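PDB 4LUB: putative prephenate dehydratase from Streptococcus mutans, which probably converts prephenate to phenylpyruvate, with loss of water and carbon dioxide, in the biosynthesis of L-phenylalanine. Local coordinates for residues M3-L8 with P24-L29; E75-I80 with F175-D180; S213-R218 with F253-L258. One frame throughout, in Å; residues are numbered along the deposited sequence.

Contact 1 of 3, residues M3-L8 with P24-L29; sequences MKIAYL and PAADLL
Lys4, Ile5 and Ala6 pair in parallel with Asp27, Leu28 and Leu29. The two strand axes come within 4.5 Å, and their directions differ by 32°. Four backbone bonds form the ladder. Asp27 N donates to Met3 O, Ile5 N to Asp27 O, Leu29 N to Ile5 O and Tyr7 N to Leu29 O. The two inner bonds are short: Ile5 N to Asp27 O is 2.7 Å and Leu29 N to Ile5 O is 2.6 Å.

Ile5 and Leu28 share one face of the sheet and run abreast from it. Leu28 CD2 packs 3.6 Å from Ile5 CB. At the start of the pairing, Ile5 CD1 meets the Ala26 methyl CB tightly, at 3.5 Å. The Tyr7 CG stands between its own backbone N and carbonyl carbon (chi1 65°). This swings the ring across to the neighbouring strand. There its CE1 atom is 3.7 Å from Leu28 CB, and the carbonyl carbon of Leu28 lies at the ring edge. A water extends this link: it is 2.7 Å from Tyr7 OH and donates to Leu28 O. His16 stacks on the Tyr7 ring, and Leu20 of helix 14-22 covers Leu28.

Lys4, Asp27 and Leu29 occupy the other face. The extended Lys4 chain runs beside Asp27 and passes Leu29 CD1 with its CD atom. Lys4 NZ remains 4.6 Å from Asp27 OD2, too far for a salt bridge.

Strand 4-8, helix 14-22 and strand 27-31 form a beta-alpha-beta unit of the dehydratase domain. The chemistry is uneven on its two faces. Apolar groups and the Tyr7 water bridge join the strands beneath the helix, whereas the exposed Lys4 and Asp27 probably add only a loose electrostatic attraction.

Contact 2 of 3, residues E75-I80 with F175-D180; sequences EAVAEI and FWVLGD
Backbone hydrogen bonds join Glu75-Ile80 to Phe175-Gly179 as antiparallel strands, with a classic beta bulge in the middle. Val77 and Ala78 both face Val177. Val177 O takes a nearly straight bond from Val77 N (2.7 Å, 177° at the hydrogen) and a weak one from Ala78 N. Val177 N returns a bond to Ala78 O. The bulge shifts the register by one residue. Beyond it, Ile80 and Phe175 exchange two bonds, and Ile80 O also approaches the edge of the Phe175 ring. Gly179 N donates to Glu75 O at the other end.

The polar side-chain link is between Glu79 and Trp176. Glu79 reaches out with its CG anti to the backbone N (chi1 -176°). Its OE1 receives the indole NE1 at 2.8 Å, close to the ring plane. The donor meets the anti side of OE1, 27° out of the carboxylate plane. The same oxygen forms a salt bridge with Arg174, so one oxygen of this buried carboxylate is gripped by two partners, the indole and Arg174.

Apolar contacts fill in on both faces. The Ala76 methyl CB sits over one face of the indole, in a CH-pi contact 3.8 Å from the centroid of the Trp176 six-membered ring. Leu178 CD1 lies beside it, 4.1 Å from Ala76 CB. On the opposite face, Ala78 CB packs against Val177 CB at 4.0 Å. At the bulge, Val77 CG2 touches Val177 CG1 at 4.1 Å.

In the sheet of the prephenate dehydratase domain, strand 172-179 lies between strands 75-83 and 48-55, and strand 75-83 pairs in turn with strand 264-274. Tyr271 and Phe65 meet the Trp176 ring. On the other face, Ile80 and Phe175 pack against Val18 of helix 14-22.

Contact 3 of 3, residues S213-R218 with F253-L258; sequences STFAWR and FALEEL
Two helices of the ACT domain meet here, at the C-terminal end of helix 208-216 and along helix 248-261; Arg218 lies in the turn after the first. Phe215 and Ala254 form the apolar part. The Ala254 methyl CB lies over one face of the Phe215 ring, 3.9 Å from its centroid and offset toward the rim. Leu258 CD1 and Leu255 CD2 come to the ring edge. Beside this, the Thr214 methyl CG2 lies 3.3 Å from the carbonyl oxygen Ala254 O.

Glu257 makes the polar part. With CG anti to the backbone N (chi1 -167°), its extended chain brings OE1 to two donors. Arg218 NH1 forms a salt bridge to Glu257 OE1 at 2.6 Å, with the guanidinium and carboxylate planes 74° apart. Trp217 NE1 donates to the syn lone pair of Glu257 OE1, at 3.0 Å. Arg218 NH1 also donates to Thr214 O. Trp217 CZ2 sits over the centre of one guanidinium face, with the ring inclined to it. Ala254 CA lies over the opposite face. This should restrict guanidinium rotation.

Phe215 also stacks on Phe243, and Leu258 packs on strand 189-199. Paired helices against one side of an antiparallel sheet are characteristic of the ACT fold.

From the N terminus, contact 1 closes first, across the short connection through helix 14-22. Contact 2 then spans a long excursion, from strand 75-83 to strand 172-179, much of it not modelled. Contact 3 closes last, around the two strands between its helices. The three follow in series, and none nests within or crosses another. Contacts 1 and 2 belong to one sheet in the dehydratase part, with centres 13 Å apart. Strand 48-55 lies between them. Contact 3 belongs to the ACT part, its centre 24 Å from that of contact 2. Strand 264-274 connects the two parts by pairing with both 75-83 and 189-199.

Contact 1 of 3, residues M3-L8 with P24-L29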
loop_
_atom_site.group_PDB
_atom_site.type_symbol
_atom_site.label_atom_id
_atom_site.label_comp_id
_atom_site.label_asym_id
_atom_site.label_seq_id
_atom_site.Cartn_x
_atom_site.Cartn_y
_atom_site.Cartn_z
ATOM N N MET B 3 -15.385 30.216 0.267
ATOM C CA MET B 3 -14.879 31.394 0.969
ATOM C C MET B 3 -13.613 31.087 1.768
ATOM O O MET B 3 -12.556 31.644 1.499
ATOM C CB MET B 3 -15.948 31.962 1.898
ATOM C CG MET B 3 -16.402 33.361 1.547
ATOM S SD MET B 3 -17.570 33.939 2.771
ATOM C CE MET B 3 -18.374 35.255 1.876
ATOM N N LYS B 4 -13.746 30.224 2.774
ATOM C CA LYS B 4 -12.630 29.808 3.634
ATOM C C LYS B 4 -12.076 28.431 3.281
ATOM O O LYS B 4 -12.828 27.512 2.973
ATOM C CB LYS B 4 -13.054 29.823 5.103
ATOM C CG LYS B 4 -13.566 31.188 5.548
ATOM C CD LYS B 4 -13.909 31.240 7.037
ATOM C CE LYS B 4 -13.807 32.665 7.589
ATOM N NZ LYS B 4 -13.974 32.670 9.072
ATOM N N ILE B 5 -10.757 28.306 3.307
ATOM C CA ILE B 5 -10.097 27.062 2.960
ATOM C C ILE B 5 -9.105 26.585 4.010
ATOM O O ILE B 5 -8.234 27.336 4.443
ATOM C CB ILE B 5 -9.366 27.197 1.622
ATOM C CG1 ILE B 5 -10.340 26.971 0.470
ATOM C CG2 ILE B 5 -8.346 26.105 1.465
ATOM C CD1 ILE B 5 -11.019 28.189 -0.026
ATOM N N ALA B 6 -9.264 25.332 4.426
ATOM C CA ALA B 6 -8.342 24.705 5.365
ATOM C C ALA B 6 -7.202 24.009 4.633
ATOM O O ALA B 6 -7.416 23.371 3.597
ATOM C CB ALA B 6 -9.076 23.705 6.241
ATOM N N TYR B 7 -5.997 24.115 5.182
ATOM C CA TYR B 7 -4.839 23.438 4.612
ATOM C C TYR B 7 -3.955 22.927 5.737
ATOM O O TYR B 7 -4.102 23.343 6.886
ATOM C CB TYR B 7 -4.048 24.358 3.672
ATOM C CG TYR B 7 -3.400 25.559 4.340
ATOM C CD1 TYR B 7 -4.087 26.756 4.476
ATOM C CD2 TYR B 7 -2.103 25.489 4.834
ATOM C CE1 TYR B 7 -3.503 27.859 5.085
ATOM C CE2 TYR B 7 -1.506 26.586 5.447
ATOM C CZ TYR B 7 -2.213 27.768 5.569
ATOM O OH TYR B 7 -1.636 28.861 6.170
ATOM N N LEU B 8 -3.056 22.007 5.408
ATOM C CA LEU B 8 -2.130 21.481 6.391
ATOM C C LEU B 8 -1.061 22.531 6.669
ATOM O O LEU B 8 -0.274 22.890 5.786
ATOM C CB LEU B 8 -1.513 20.167 5.896
ATOM C CG LEU B 8 -0.395 19.558 6.746
ATOM C CD1 LEU B 8 -0.929 19.159 8.108
ATOM C CD2 LEU B 8 0.200 18.349 6.050
ATOM N N PRO B 24 -7.015 31.347 -5.059
ATOM C CA PRO B 24 -6.196 32.547 -4.854
ATOM C C PRO B 24 -6.952 33.709 -4.201
ATOM O O PRO B 24 -6.322 34.534 -3.539
ATOM C CB PRO B 24 -5.762 32.918 -6.276
ATOM C CG PRO B 24 -6.811 32.326 -7.161
ATOM C CD PRO B 24 -7.223 31.049 -6.488
ATOM N N ALA B 25 -8.268 33.772 -4.391
ATOM C CA ALA B 25 -9.090 34.847 -3.824
ATOM C C ALA B 25 -9.654 34.560 -2.430
ATOM O O ALA B 25 -10.480 35.322 -1.928
ATOM C CB ALA B 25 -10.236 35.165 -4.766
ATOM N N ALA B 26 -9.204 33.489 -1.790
ATOM C CA ALA B 26 -9.923 32.973 -0.628
ATOM C C ALA B 26 -9.164 33.140 0.688
ATOM O O ALA B 26 -7.966 33.413 0.706
ATOM C CB ALA B 26 -10.270 31.505 -0.848
ATOM N N ASP B 27 -9.890 32.996 1.789
ATOM C CA ASP B 27 -9.295 33.037 3.119
ATOM C C ASP B 27 -8.793 31.654 3.495
ATOM O O ASP B 27 -9.575 30.717 3.610
ATOM C CB ASP B 27 -10.308 33.539 4.153
ATOM C CG ASP B 27 -9.676 33.818 5.512
ATOM O OD1 ASP B 27 -8.424 33.833 5.609
ATOM O OD2 ASP B 27 -10.435 34.045 6.485
ATOM N N LEU B 28 -7.481 31.528 3.662
ATOM C CA LEU B 28 -6.865 30.223 3.859
ATOM C C LEU B 28 -6.480 30.049 5.323
ATOM O O LEU B 28 -5.713 30.836 5.864
ATOM C CB LEU B 28 -5.629 30.056 2.975
ATOM C CG LEU B 28 -5.713 30.419 1.496
ATOM C CD1 LEU B 28 -4.365 30.208 0.812
ATOM C CD2 LEU B 28 -6.805 29.636 0.784
ATOM N N LEU B 29 -7.041 29.027 5.965
ATOM C CA LEU B 29 -6.809 28.804 7.386
ATOM C C LEU B 29 -6.020 27.534 7.634
ATOM O O LEU B 29 -6.381 26.476 7.147
ATOM C CB LEU B 29 -8.133 28.734 8.156
ATOM C CG LEU B 29 -9.272 29.664 7.742
ATOM C CD1 LEU B 29 -10.537 29.343 8.522
ATOM C CD2 LEU B 29 -8.884 31.125 7.922
HETATM O O HOH W 1 -2.913 31.216 6.058
#

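Contact 2 of 3, residues E75-I80 with F175-D180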
loop_
_atom_site.group_PDB
_atom_site.type_symbol
_atom_site.label_atom_id
_atom_site.label_comp_id
_atom_site.label_asym_id
_atom_site.label_seq_id
_atom_site.Cartn_x
_atom_site.Cartn_y
_atom_site.Cartn_z
ATOM N N GLU B 75 -15.480 14.330 -0.621
ATOM C CA GLU B 75 -14.779 13.811 -1.799
ATOM C C GLU B 75 -13.617 14.675 -2.264
ATOM O O GLU B 75 -13.628 15.893 -2.089
ATOM C CB GLU B 75 -15.746 13.616 -2.969
ATOM C CG GLU B 75 -16.842 12.605 -2.714
ATOM C CD GLU B 75 -17.731 12.389 -3.927
ATOM O OE1 GLU B 75 -17.407 12.922 -5.011
ATOM O OE2 GLU B 75 -18.749 11.675 -3.799
ATOM N N ALA B 76 -12.594 14.036 -2.827
ATOM C CA ALA B 76 -11.634 14.761 -3.653
ATOM C C ALA B 76 -12.325 15.370 -4.885
ATOM O O ALA B 76 -13.014 14.674 -5.633
ATOM C CB ALA B 76 -10.502 13.841 -4.067
ATOM N N VAL B 77 -12.168 16.674 -5.078
ATOM C CA VAL B 77 -12.805 17.350 -6.210
ATOM C C VAL B 77 -11.787 17.986 -7.158
ATOM O O VAL B 77 -12.141 18.468 -8.232
ATOM C CB VAL B 77 -13.820 18.416 -5.728
ATOM C CG1 VAL B 77 -14.993 17.742 -5.044
ATOM C CG2 VAL B 77 -13.156 19.441 -4.799
ATOM N N ALA B 78 -10.522 17.981 -6.752
ATOM C CA ALA B 78 -9.424 18.400 -7.613
ATOM C C ALA B 78 -8.112 17.854 -7.063
ATOM O O ALA B 78 -7.947 17.733 -5.844
ATOM C CB ALA B 78 -9.364 19.921 -7.723
ATOM N N GLU B 79 -7.180 17.540 -7.958
ATOM C CA GLU B 79 -5.835 17.135 -7.563
ATOM C C GLU B 79 -4.765 18.077 -8.118
ATOM O O GLU B 79 -4.782 18.401 -9.300
ATOM C CB GLU B 79 -5.554 15.710 -8.037
ATOM C CG GLU B 79 -4.214 15.155 -7.588
ATOM C CD GLU B 79 -3.991 13.749 -8.100
ATOM O OE1 GLU B 79 -4.795 12.871 -7.741
ATOM O OE2 GLU B 79 -2.984 13.501 -8.790
ATOM N N ILE B 80 -3.843 18.514 -7.263
ATOM C CA ILE B 80 -2.695 19.311 -7.704
ATOM C C ILE B 80 -1.402 18.583 -7.366
ATOM O O ILE B 80 -1.181 18.190 -6.223
ATOM C CB ILE B 80 -2.684 20.729 -7.083
ATOM C CG1 ILE B 80 -3.902 21.518 -7.566
ATOM C CG2 ILE B 80 -1.418 21.486 -7.487
ATOM C CD1 ILE B 80 -4.309 22.661 -6.650
ATOM N N PHE B 175 -1.658 16.297 -4.102
ATOM C CA PHE B 175 -2.490 16.938 -3.086
ATOM C C PHE B 175 -3.920 16.905 -3.593
ATOM O O PHE B 175 -4.169 17.085 -4.783
ATOM C CB PHE B 175 -2.071 18.397 -2.799
ATOM C CG PHE B 175 -0.681 18.550 -2.243
ATOM C CD1 PHE B 175 0.433 18.437 -3.058
ATOM C CD2 PHE B 175 -0.494 18.807 -0.894
ATOM C CE1 PHE B 175 1.709 18.580 -2.533
ATOM C CE2 PHE B 175 0.775 18.942 -0.362
ATOM C CZ PHE B 175 1.881 18.824 -1.181
ATOM N N TRP B 176 -4.850 16.621 -2.694
ATOM C CA TRP B 176 -6.259 16.700 -3.019
ATOM C C TRP B 176 -6.957 17.913 -2.426
ATOM O O TRP B 176 -6.717 18.290 -1.279
ATOM C CB TRP B 176 -6.969 15.423 -2.565
ATOM C CG TRP B 176 -6.781 14.288 -3.507
ATOM C CD1 TRP B 176 -6.155 14.321 -4.725
ATOM C CD2 TRP B 176 -7.209 12.940 -3.308
ATOM N NE1 TRP B 176 -6.177 13.069 -5.298
ATOM C CE2 TRP B 176 -6.829 12.208 -4.452
ATOM C CE3 TRP B 176 -7.891 12.283 -2.275
ATOM C CZ2 TRP B 176 -7.092 10.849 -4.587
ATOM C CZ3 TRP B 176 -8.157 10.935 -2.411
ATOM C CH2 TRP B 176 -7.757 10.229 -3.563
ATOM N N VAL B 177 -7.822 18.514 -3.233
ATOM C CA VAL B 177 -8.788 19.467 -2.740
ATOM C C VAL B 177 -10.049 18.690 -2.408
ATOM O O VAL B 177 -10.649 18.053 -3.272
ATOM C CB VAL B 177 -9.091 20.582 -3.766
ATOM C CG1 VAL B 177 -10.097 21.561 -3.199
ATOM C CG2 VAL B 177 -7.810 21.293 -4.184
ATOM N N LEU B 178 -10.401 18.692 -1.130
ATOM C CA LEU B 178 -11.601 18.023 -0.652
ATOM C C LEU B 178 -12.750 18.995 -0.488
ATOM O O LEU B 178 -12.580 20.083 0.053
ATOM C CB LEU B 178 -11.334 17.306 0.680
ATOM C CG LEU B 178 -10.424 16.084 0.843
ATOM C CD1 LEU B 178 -9.709 15.670 -0.429
ATOM C CD2 LEU B 178 -9.483 16.190 2.048
ATOM N N GLY B 179 -13.928 18.577 -0.930
ATOM C CA GLY B 179 -15.121 19.372 -0.746
ATOM C C GLY B 179 -16.332 18.737 -1.385
ATOM O O GLY B 179 -16.403 17.517 -1.551
ATOM N N ASP B 180 -17.293 19.576 -1.743
ATOM C CA ASP B 180 -18.596 19.104 -2.177
ATOM C C ASP B 180 -18.823 19.504 -3.636
ATOM O O ASP B 180 -19.616 18.887 -4.340
ATOM C CB ASP B 180 -19.692 19.667 -1.262
ATOM C CG ASP B 180 -21.095 19.298 -1.714
ATOM O OD1 ASP B 180 -21.258 18.260 -2.389
ATOM O OD2 ASP B 180 -22.043 20.044 -1.381
#

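Contact 3 of 3, residues S213-R218 with F253-L258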
loop_
_atom_site.group_PDB
_atom_site.type_symbol
_atom_site.label_atom_id
_atom_site.label_comp_id
_atom_site.label_asym_id
_atom_site.label_seq_id
_atom_site.Cartn_x
_atom_site.Cartn_y
_atom_site.Cartn_z
ATOM N N SER B 213 -10.762 -6.894 -13.117
ATOM C CA SER B 213 -11.209 -7.336 -14.447
ATOM C C SER B 213 -12.377 -6.509 -14.966
ATOM O O SER B 213 -12.493 -6.256 -16.166
ATOM C CB SER B 213 -11.597 -8.817 -14.426
ATOM O OG SER B 213 -10.465 -9.627 -14.145
ATOM N N THR B 214 -13.236 -6.096 -14.042
ATOM C CA THR B 214 -14.398 -5.273 -14.340
ATOM C C THR B 214 -14.008 -4.008 -15.113
ATOM O O THR B 214 -14.664 -3.622 -16.081
ATOM C CB THR B 214 -15.126 -4.876 -13.042
ATOM O OG1 THR B 214 -15.656 -6.049 -12.405
ATOM C CG2 THR B 214 -16.246 -3.928 -13.342
ATOM N N PHE B 215 -12.947 -3.358 -14.658
ATOM C CA PHE B 215 -12.411 -2.184 -15.330
ATOM C C PHE B 215 -11.524 -2.554 -16.507
ATOM O O PHE B 215 -11.529 -1.881 -17.542
ATOM C CB PHE B 215 -11.634 -1.317 -14.340
ATOM C CG PHE B 215 -12.504 -0.641 -13.319
ATOM C CD1 PHE B 215 -12.846 -1.286 -12.142
ATOM C CD2 PHE B 215 -12.981 0.641 -13.541
ATOM C CE1 PHE B 215 -13.652 -0.662 -11.202
ATOM C CE2 PHE B 215 -13.788 1.271 -12.604
ATOM C CZ PHE B 215 -14.119 0.614 -11.437
ATOM N N ALA B 216 -10.736 -3.611 -16.321
ATOM C CA ALA B 216 -9.807 -4.072 -17.342
ATOM C C ALA B 216 -10.469 -4.432 -18.668
ATOM O O ALA B 216 -10.029 -3.966 -19.720
ATOM C CB ALA B 216 -9.014 -5.271 -16.821
ATOM N N TRP B 217 -11.517 -5.253 -18.632
ATOM C CA TRP B 217 -12.143 -5.665 -19.891
ATOM C C TRP B 217 -12.723 -4.469 -20.635
ATOM O O TRP B 217 -12.770 -4.481 -21.859
ATOM C CB TRP B 217 -13.192 -6.792 -19.677
ATOM C CG TRP B 217 -14.600 -6.443 -19.171
ATOM C CD1 TRP B 217 -15.087 -6.652 -17.909
ATOM C CD2 TRP B 217 -15.686 -5.867 -19.925
ATOM N NE1 TRP B 217 -16.403 -6.232 -17.827
ATOM C CE2 TRP B 217 -16.788 -5.742 -19.044
ATOM C CE3 TRP B 217 -15.827 -5.428 -21.244
ATOM C CZ2 TRP B 217 -18.012 -5.214 -19.451
ATOM C CZ3 TRP B 217 -17.053 -4.898 -21.643
ATOM C CH2 TRP B 217 -18.123 -4.795 -20.749
ATOM N N ARG B 218 -13.084 -3.406 -19.914
ATOM C CA ARG B 218 -13.601 -2.205 -20.567
ATOM C C ARG B 218 -12.473 -1.282 -21.023
ATOM O O ARG B 218 -12.728 -0.222 -21.592
ATOM C CB ARG B 218 -14.537 -1.420 -19.631
ATOM C CG ARG B 218 -15.708 -2.211 -19.060
ATOM C CD ARG B 218 -16.621 -1.315 -18.227
ATOM N NE ARG B 218 -17.973 -1.862 -18.119
ATOM C CZ ARG B 218 -18.338 -2.816 -17.269
ATOM N NH1 ARG B 218 -17.466 -3.340 -16.412
ATOM N NH2 ARG B 218 -19.587 -3.240 -17.268
ATOM N N PHE B 253 -20.888 2.176 -15.752
ATOM C CA PHE B 253 -21.226 0.766 -15.936
ATOM C C PHE B 253 -20.277 -0.159 -15.178
ATOM O O PHE B 253 -20.716 -1.152 -14.600
ATOM C CB PHE B 253 -21.261 0.393 -17.430
ATOM C CG PHE B 253 -22.335 1.116 -18.210
ATOM C CD1 PHE B 253 -23.669 0.941 -17.887
ATOM C CD2 PHE B 253 -22.014 1.932 -19.280
ATOM C CE1 PHE B 253 -24.663 1.596 -18.589
ATOM C CE2 PHE B 253 -23.006 2.581 -19.996
ATOM C CZ PHE B 253 -24.328 2.412 -19.651
ATOM N N ALA B 254 -18.982 0.143 -15.211
ATOM C CA ALA B 254 -18.011 -0.592 -14.398
ATOM C C ALA B 254 -18.447 -0.673 -12.930
ATOM O O ALA B 254 -18.459 -1.754 -12.340
ATOM C CB ALA B 254 -16.630 0.038 -14.504
ATOM N N LEU B 255 -18.801 0.472 -12.351
ATOM C CA LEU B 255 -19.297 0.522 -10.967
ATOM C C LEU B 255 -20.568 -0.290 -10.752
ATOM O O LEU B 255 -20.714 -0.952 -9.724
ATOM C CB LEU B 255 -19.550 1.966 -10.522
ATOM C CG LEU B 255 -18.341 2.896 -10.572
ATOM C CD1 LEU B 255 -18.744 4.326 -10.273
ATOM C CD2 LEU B 255 -17.277 2.417 -9.589
ATOM N N GLU B 256 -21.508 -0.196 -11.694
ATOM C CA GLU B 256 -22.701 -1.046 -11.675
ATOM C C GLU B 256 -22.348 -2.536 -11.645
ATOM O O GLU B 256 -22.938 -3.299 -10.879
ATOM C CB GLU B 256 -23.617 -0.740 -12.869
ATOM C CG GLU B 256 -24.257 0.642 -12.829
ATOM C CD GLU B 256 -25.275 0.857 -13.942
ATOM O OE1 GLU B 256 -25.665 -0.123 -14.606
ATOM O OE2 GLU B 256 -25.663 2.019 -14.175
ATOM N N GLU B 257 -21.409 -2.960 -12.485
ATOM C CA GLU B 257 -20.965 -4.354 -12.455
ATOM C C GLU B 257 -20.353 -4.768 -11.103
ATOM O O GLU B 257 -20.606 -5.872 -10.623
ATOM C CB GLU B 257 -19.973 -4.650 -13.590
ATOM C CG GLU B 257 -19.752 -6.156 -13.760
ATOM C CD GLU B 257 -18.892 -6.552 -14.951
ATOM O OE1 GLU B 257 -18.482 -5.681 -15.758
ATOM O OE2 GLU B 257 -18.608 -7.762 -15.057
ATOM N N LEU B 258 -19.523 -3.915 -10.513
ATOM C CA LEU B 258 -19.031 -4.172 -9.156
ATOM C C LEU B 258 -20.173 -4.504 -8.196
ATOM O O LEU B 258 -20.142 -5.533 -7.508
ATOM C CB LEU B 258 -18.235 -2.980 -8.623
ATOM C CG LEU B 258 -16.889 -2.690 -9.284
ATOM C CD1 LEU B 258 -16.135 -1.630 -8.499
ATOM C CD2 LEU B 258 -16.058 -3.956 -9.368
#